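Local coordinates for protein 3-deoxy-manno-octulosonate cytidylyltransferase (Escherichia coli, PDB 1H7E) that couples the eight-carbon sugar KDO to CMP from CTP, releasing diphosphate, probably to activate it for lipopolysaccharide synthesis, at residues Ala3-Pro8 / Glu35-Val40; Leu22-Val25 / Gln31-Tyr34. One frame throughout, in Å; residues are numbered along the deposited sequence.

How the contacts relate
Contacts 1 and 2 share helix 29-38 of this cytidylyltransferase. In contact 1 its C-terminal end packs against strand 3-8, a strand of the mixed seven-stranded sheet; in contact 2, an earlier turn is tied through a histidine to the short strand 23-24. The centres of the two contacts are about 14 Å apart, and contact 2, about 17 Å from the centre of the chain against about 11 Å for contact 1, is nested within the loop that contact 1 closes. They touch where Ile7 CD1 rests 3.8 Å from Val33 CG1. Apolar packing serves the sheet side, a hydrogen bond the hairpin side. No ligand occupies this apo-enzyme.

Contact 1: residues Ala3-Pro8 / Glu35-Val40; sequences AVIVIP and ERALQV
Ile5 and Ile7 project from the same side of strand 3-8 and meet the helix near its C-terminal end, at Ala37, with Val40 just beyond it. The main bump is the CD1 methyl of Ile5. It enters a shallow hollow bounded by the methyl of Ala37, the carbonyl oxygen of the same residue and one branch of Val40. Ile5 CD1 lies 4.1 Å from Ala37 CB and 3.8 Å from Ala37 O, so it touches both the side chain and the backbone of one residue. With CG1 anti to the carbonyl carbon (chi1 -72°) and the chain extended beyond it (chi2 172°), the extended side chain carries CD1 toward the helix.

Strand 3-8, helix 29-38 and the parallel strand 45-50 form a beta-alpha-beta crossover, consistent with the Rossmann-like alpha/beta fold of the GT-A clan; strand 91-94 is the other parallel neighbour of strand 3-8. The small Ala37 is consistent with a close approach: its CA lies 7.2 Å from the CA of Ile5. Val46 of strand 45-50 also touches Ala37 and Ile7, carrying the packing on to the next strand.

Val40, just past the helix, forms the other wall of the hollow. Its CG2 branch lies 4.1 Å from Ile5 CD1, the two side chains slanting across each other. Its backbone N is hydrogen-bonded to Ala37 O, the oxygen that the isoleucine methyl touches, a bond that closes a turn at the end of which Val40 points toward the strand. Nearer the C-terminal end of the strand, Ile7 adds a second, lighter bump: Ile7 CD1 stands 4.3 Å from Ala37 CB, so the alanine methyl meets the ends of both isoleucines.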
loop_
_atom_site.group_PDB
_atom_site.type_symbol
_atom_site.label_atom_id
_atom_site.label_comp_id
_atom_site.label_asym_id
_atom_site.label_seq_id
_atom_site.Cartn_x
_atom_site.Cartn_y
_atom_site.Cartn_z
ATOM N N ALA A 3 19.680 4.705 22.204
ATOM C CA ALA A 3 18.748 3.696 21.745
ATOM C C ALA A 3 18.652 2.610 22.782
ATOM O O ALA A 3 19.653 2.260 23.405
ATOM C CB ALA A 3 19.246 3.095 20.435
ATOM N N VAL A 4 17.448 2.088 22.985
ATOM C CA VAL A 4 17.261 0.975 23.909
ATOM C C VAL A 4 16.449 -0.128 23.229
ATOM O O VAL A 4 15.679 0.124 22.297
ATOM C CB VAL A 4 16.562 1.381 25.245
ATOM C CG1 VAL A 4 17.310 2.560 25.905
ATOM C CG2 VAL A 4 15.111 1.704 25.019
ATOM N N ILE A 5 16.678 -1.358 23.640
ATOM C CA ILE A 5 15.934 -2.480 23.094
ATOM C C ILE A 5 14.953 -2.940 24.149
ATOM O O ILE A 5 15.324 -3.108 25.309
ATOM C CB ILE A 5 16.846 -3.661 22.719
ATOM C CG1 ILE A 5 17.653 -3.313 21.473
ATOM C CG2 ILE A 5 16.023 -4.936 22.536
ATOM C CD1 ILE A 5 18.705 -4.339 21.137
ATOM N N VAL A 6 13.687 -3.086 23.760
ATOM C CA VAL A 6 12.651 -3.553 24.671
ATOM C C VAL A 6 12.128 -4.876 24.128
ATOM O O VAL A 6 11.790 -4.986 22.943
ATOM C CB VAL A 6 11.478 -2.540 24.806
ATOM C CG1 VAL A 6 10.400 -3.108 25.709
ATOM C CG2 VAL A 6 11.980 -1.229 25.365
ATOM N N ILE A 7 12.100 -5.892 24.979
ATOM C CA ILE A 7 11.635 -7.211 24.595
ATOM C C ILE A 7 10.351 -7.540 25.351
ATOM O O ILE A 7 10.384 -7.767 26.559
ATOM C CB ILE A 7 12.681 -8.297 24.947
ATOM C CG1 ILE A 7 14.024 -7.999 24.278
ATOM C CG2 ILE A 7 12.173 -9.691 24.532
ATOM C CD1 ILE A 7 15.172 -8.776 24.896
ATOM N N PRO A 8 9.190 -7.487 24.671
ATOM C CA PRO A 8 7.897 -7.800 25.301
ATOM C C PRO A 8 7.899 -9.303 25.566
ATOM O O PRO A 8 8.178 -10.092 24.661
ATOM C CB PRO A 8 6.883 -7.479 24.196
ATOM C CG PRO A 8 7.569 -6.472 23.366
ATOM C CD PRO A 8 8.984 -6.999 23.296
ATOM N N GLU A 35 20.357 -12.354 25.486
ATOM C CA GLU A 35 21.779 -12.487 25.175
ATOM C C GLU A 35 22.126 -11.983 23.777
ATOM O O GLU A 35 23.153 -11.333 23.599
ATOM C CB GLU A 35 22.249 -13.924 25.366
ATOM C CG GLU A 35 22.133 -14.405 26.806
ATOM C CD GLU A 35 22.761 -15.771 27.028
ATOM O OE1 GLU A 35 23.438 -16.281 26.113
ATOM O OE2 GLU A 35 22.591 -16.334 28.124
ATOM N N ARG A 36 21.276 -12.254 22.783
ATOM C CA ARG A 36 21.547 -11.737 21.432
ATOM C C ARG A 36 21.375 -10.225 21.369
ATOM O O ARG A 36 22.150 -9.539 20.715
ATOM C CB ARG A 36 20.681 -12.434 20.387
ATOM C CG ARG A 36 21.287 -13.743 19.969
ATOM C CD ARG A 36 20.248 -14.773 19.736
ATOM N NE ARG A 36 20.851 -16.089 19.557
ATOM C CZ ARG A 36 21.226 -16.604 18.389
ATOM N NH1 ARG A 36 21.070 -15.925 17.255
ATOM N NH2 ARG A 36 21.742 -17.825 18.357
ATOM N N ALA A 37 20.393 -9.701 22.104
ATOM C CA ALA A 37 20.144 -8.257 22.153
ATOM C C ALA A 37 21.363 -7.510 22.706
ATOM O O ALA A 37 21.692 -6.408 22.242
ATOM C CB ALA A 37 18.904 -7.970 23.002
ATOM N N LEU A 38 22.057 -8.132 23.665
ATOM C CA LEU A 38 23.246 -7.520 24.258
ATOM C C LEU A 38 24.389 -7.363 23.273
ATOM O O LEU A 38 25.254 -6.515 23.474
ATOM C CB LEU A 38 23.737 -8.323 25.463
ATOM C CG LEU A 38 22.912 -8.132 26.720
ATOM C CD1 LEU A 38 23.348 -9.126 27.776
ATOM C CD2 LEU A 38 23.075 -6.712 27.189
ATOM N N GLN A 39 24.383 -8.179 22.214
ATOM C CA GLN A 39 25.420 -8.148 21.193
ATOM C C GLN A 39 25.220 -7.064 20.143
ATOM O O GLN A 39 26.049 -6.910 19.254
ATOM C CB GLN A 39 25.517 -9.509 20.508
ATOM C CG GLN A 39 25.802 -10.673 21.456
ATOM C CD GLN A 39 25.760 -12.034 20.754
ATOM O OE1 GLN A 39 26.065 -12.133 19.567
ATOM N NE2 GLN A 39 25.377 -13.084 21.487
ATOM N N VAL A 40 24.125 -6.313 20.236
ATOM C CA VAL A 40 23.843 -5.258 19.262
ATOM C C VAL A 40 24.600 -3.998 19.621
ATOM O O VAL A 40 24.379 -3.411 20.674
ATOM C CB VAL A 40 22.319 -4.930 19.172
ATOM C CG1 VAL A 40 22.066 -3.867 18.122
ATOM C CG2 VAL A 40 21.522 -6.186 18.861
#

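Contact 2: residues Leu22-Val25 / Gln31-Tyr34; sequences LDIV and QHVY
His32 reaches from helix 29-38 to the short strand 23-24 and gives its NE2 hydrogen to the carbonyl oxygen of Ile24. The bond is short, 2.6 Å from His32 NE2 to Ile24 O, and fairly straight at the hydrogen (157°). The oxygen sits at the edge of the imidazole, close to the ring plane, whereas seen from the acceptor the nitrogen is tilted 33° from the carbonyl plane. With CG anti to the carbonyl carbon of its own residue (chi1 -73°), the histidine swings its ring away from the helix and toward the strand.

The side chain of Ile24 lies beside the ring too, its CB 3.6 Å from His32 NE2, with the CG2 branch a little farther off. Val25 crosses the histidine side chain at about a right angle, its CG2 methyl 3.5 Å from His32 CE1. Met237 of helix 227-243 and Pro100 touch both Ile24 and His32, so the pair also meets helix 227-243.

A leucine in place of His32 would probably leave the buried carbonyl of Ile24 without this donor and the hairpin of strands 23-24 and 27-28 less firmly tied to the helix that follows it. With NE2 as donor, the ring probably carries a hydrogen there, whether neutral or charged; the neutral form protonated only at ND1 would not make this bond.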
loop_
_atom_site.group_PDB
_atom_site.type_symbol
_atom_site.label_atom_id
_atom_site.label_comp_id
_atom_site.label_asym_id
_atom_site.label_seq_id
_atom_site.Cartn_x
_atom_site.Cartn_y
_atom_site.Cartn_z
ATOM N N LEU A 22 10.430 -21.415 28.081
ATOM C CA LEU A 22 10.730 -22.725 27.494
ATOM C C LEU A 22 12.230 -22.914 27.373
ATOM O O LEU A 22 12.953 -21.968 27.084
ATOM C CB LEU A 22 10.108 -22.864 26.105
ATOM C CG LEU A 22 8.620 -23.156 25.952
ATOM C CD1 LEU A 22 8.281 -23.055 24.473
ATOM C CD2 LEU A 22 8.270 -24.534 26.496
ATOM N N ASP A 23 12.691 -24.149 27.542
ATOM C CA ASP A 23 14.115 -24.432 27.459
ATOM C C ASP A 23 14.636 -24.714 26.058
ATOM O O ASP A 23 14.064 -25.484 25.302
ATOM C CB ASP A 23 14.495 -25.599 28.377
ATOM C CG ASP A 23 16.004 -25.764 28.511
ATOM O OD1 ASP A 23 16.646 -26.358 27.608
ATOM O OD2 ASP A 23 16.547 -25.273 29.525
ATOM N N ILE A 24 15.747 -24.077 25.732
ATOM C CA ILE A 24 16.415 -24.267 24.456
ATOM C C ILE A 24 17.888 -24.373 24.866
ATOM O O ILE A 24 18.469 -23.410 25.366
ATOM C CB ILE A 24 16.200 -23.059 23.482
ATOM C CG1 ILE A 24 14.708 -22.843 23.201
ATOM C CG2 ILE A 24 16.967 -23.285 22.171
ATOM C CD1 ILE A 24 14.415 -21.602 22.373
ATOM N N VAL A 25 18.468 -25.559 24.686
ATOM C CA VAL A 25 19.866 -25.826 25.049
ATOM C C VAL A 25 20.278 -25.335 26.452
ATOM O O VAL A 25 21.305 -24.665 26.621
ATOM C CB VAL A 25 20.911 -25.359 23.945
ATOM C CG1 VAL A 25 20.719 -26.143 22.658
ATOM C CG2 VAL A 25 20.826 -23.854 23.663
ATOM N N GLN A 31 16.021 -15.803 27.710
ATOM C CA GLN A 31 17.444 -15.537 27.926
ATOM C C GLN A 31 18.239 -15.467 26.608
ATOM O O GLN A 31 19.123 -14.610 26.454
ATOM C CB GLN A 31 18.063 -16.560 28.877
ATOM C CG GLN A 31 19.556 -16.265 29.168
ATOM C CD GLN A 31 20.132 -17.156 30.260
ATOM O OE1 GLN A 31 19.392 -17.759 31.033
ATOM N NE2 GLN A 31 21.446 -17.255 30.311
ATOM N N HIS A 32 17.904 -16.341 25.654
ATOM C CA HIS A 32 18.576 -16.357 24.350
ATOM C C HIS A 32 18.360 -15.037 23.619
ATOM O O HIS A 32 19.291 -14.490 23.006
ATOM C CB HIS A 32 18.041 -17.498 23.477
ATOM C CG HIS A 32 18.500 -18.851 23.909
ATOM N ND1 HIS A 32 19.774 -19.318 23.659
ATOM C CD2 HIS A 32 17.860 -19.834 24.585
ATOM C CE1 HIS A 32 19.897 -20.534 24.165
ATOM N NE2 HIS A 32 18.751 -20.869 24.729
ATOM N N VAL A 33 17.128 -14.525 23.692
ATOM C CA VAL A 33 16.810 -13.256 23.044
ATOM C C VAL A 33 17.570 -12.124 23.721
ATOM O O VAL A 33 18.145 -11.251 23.056
ATOM C CB VAL A 33 15.288 -12.957 23.074
ATOM C CG1 VAL A 33 15.007 -11.592 22.416
ATOM C CG2 VAL A 33 14.529 -14.060 22.342
ATOM N N TYR A 34 17.580 -12.159 25.054
ATOM C CA TYR A 34 18.277 -11.149 25.840
ATOM C C TYR A 34 19.762 -11.161 25.501
ATOM O O TYR A 34 20.348 -10.109 25.241
ATOM C CB TYR A 34 18.063 -11.393 27.351
ATOM C CG TYR A 34 18.389 -10.182 28.221
ATOM C CD1 TYR A 34 19.703 -9.900 28.605
ATOM C CD2 TYR A 34 17.389 -9.296 28.612
ATOM C CE1 TYR A 34 20.011 -8.754 29.350
ATOM C CE2 TYR A 34 17.687 -8.153 29.358
ATOM C CZ TYR A 34 18.995 -7.889 29.717
ATOM O OH TYR A 34 19.264 -6.738 30.418
#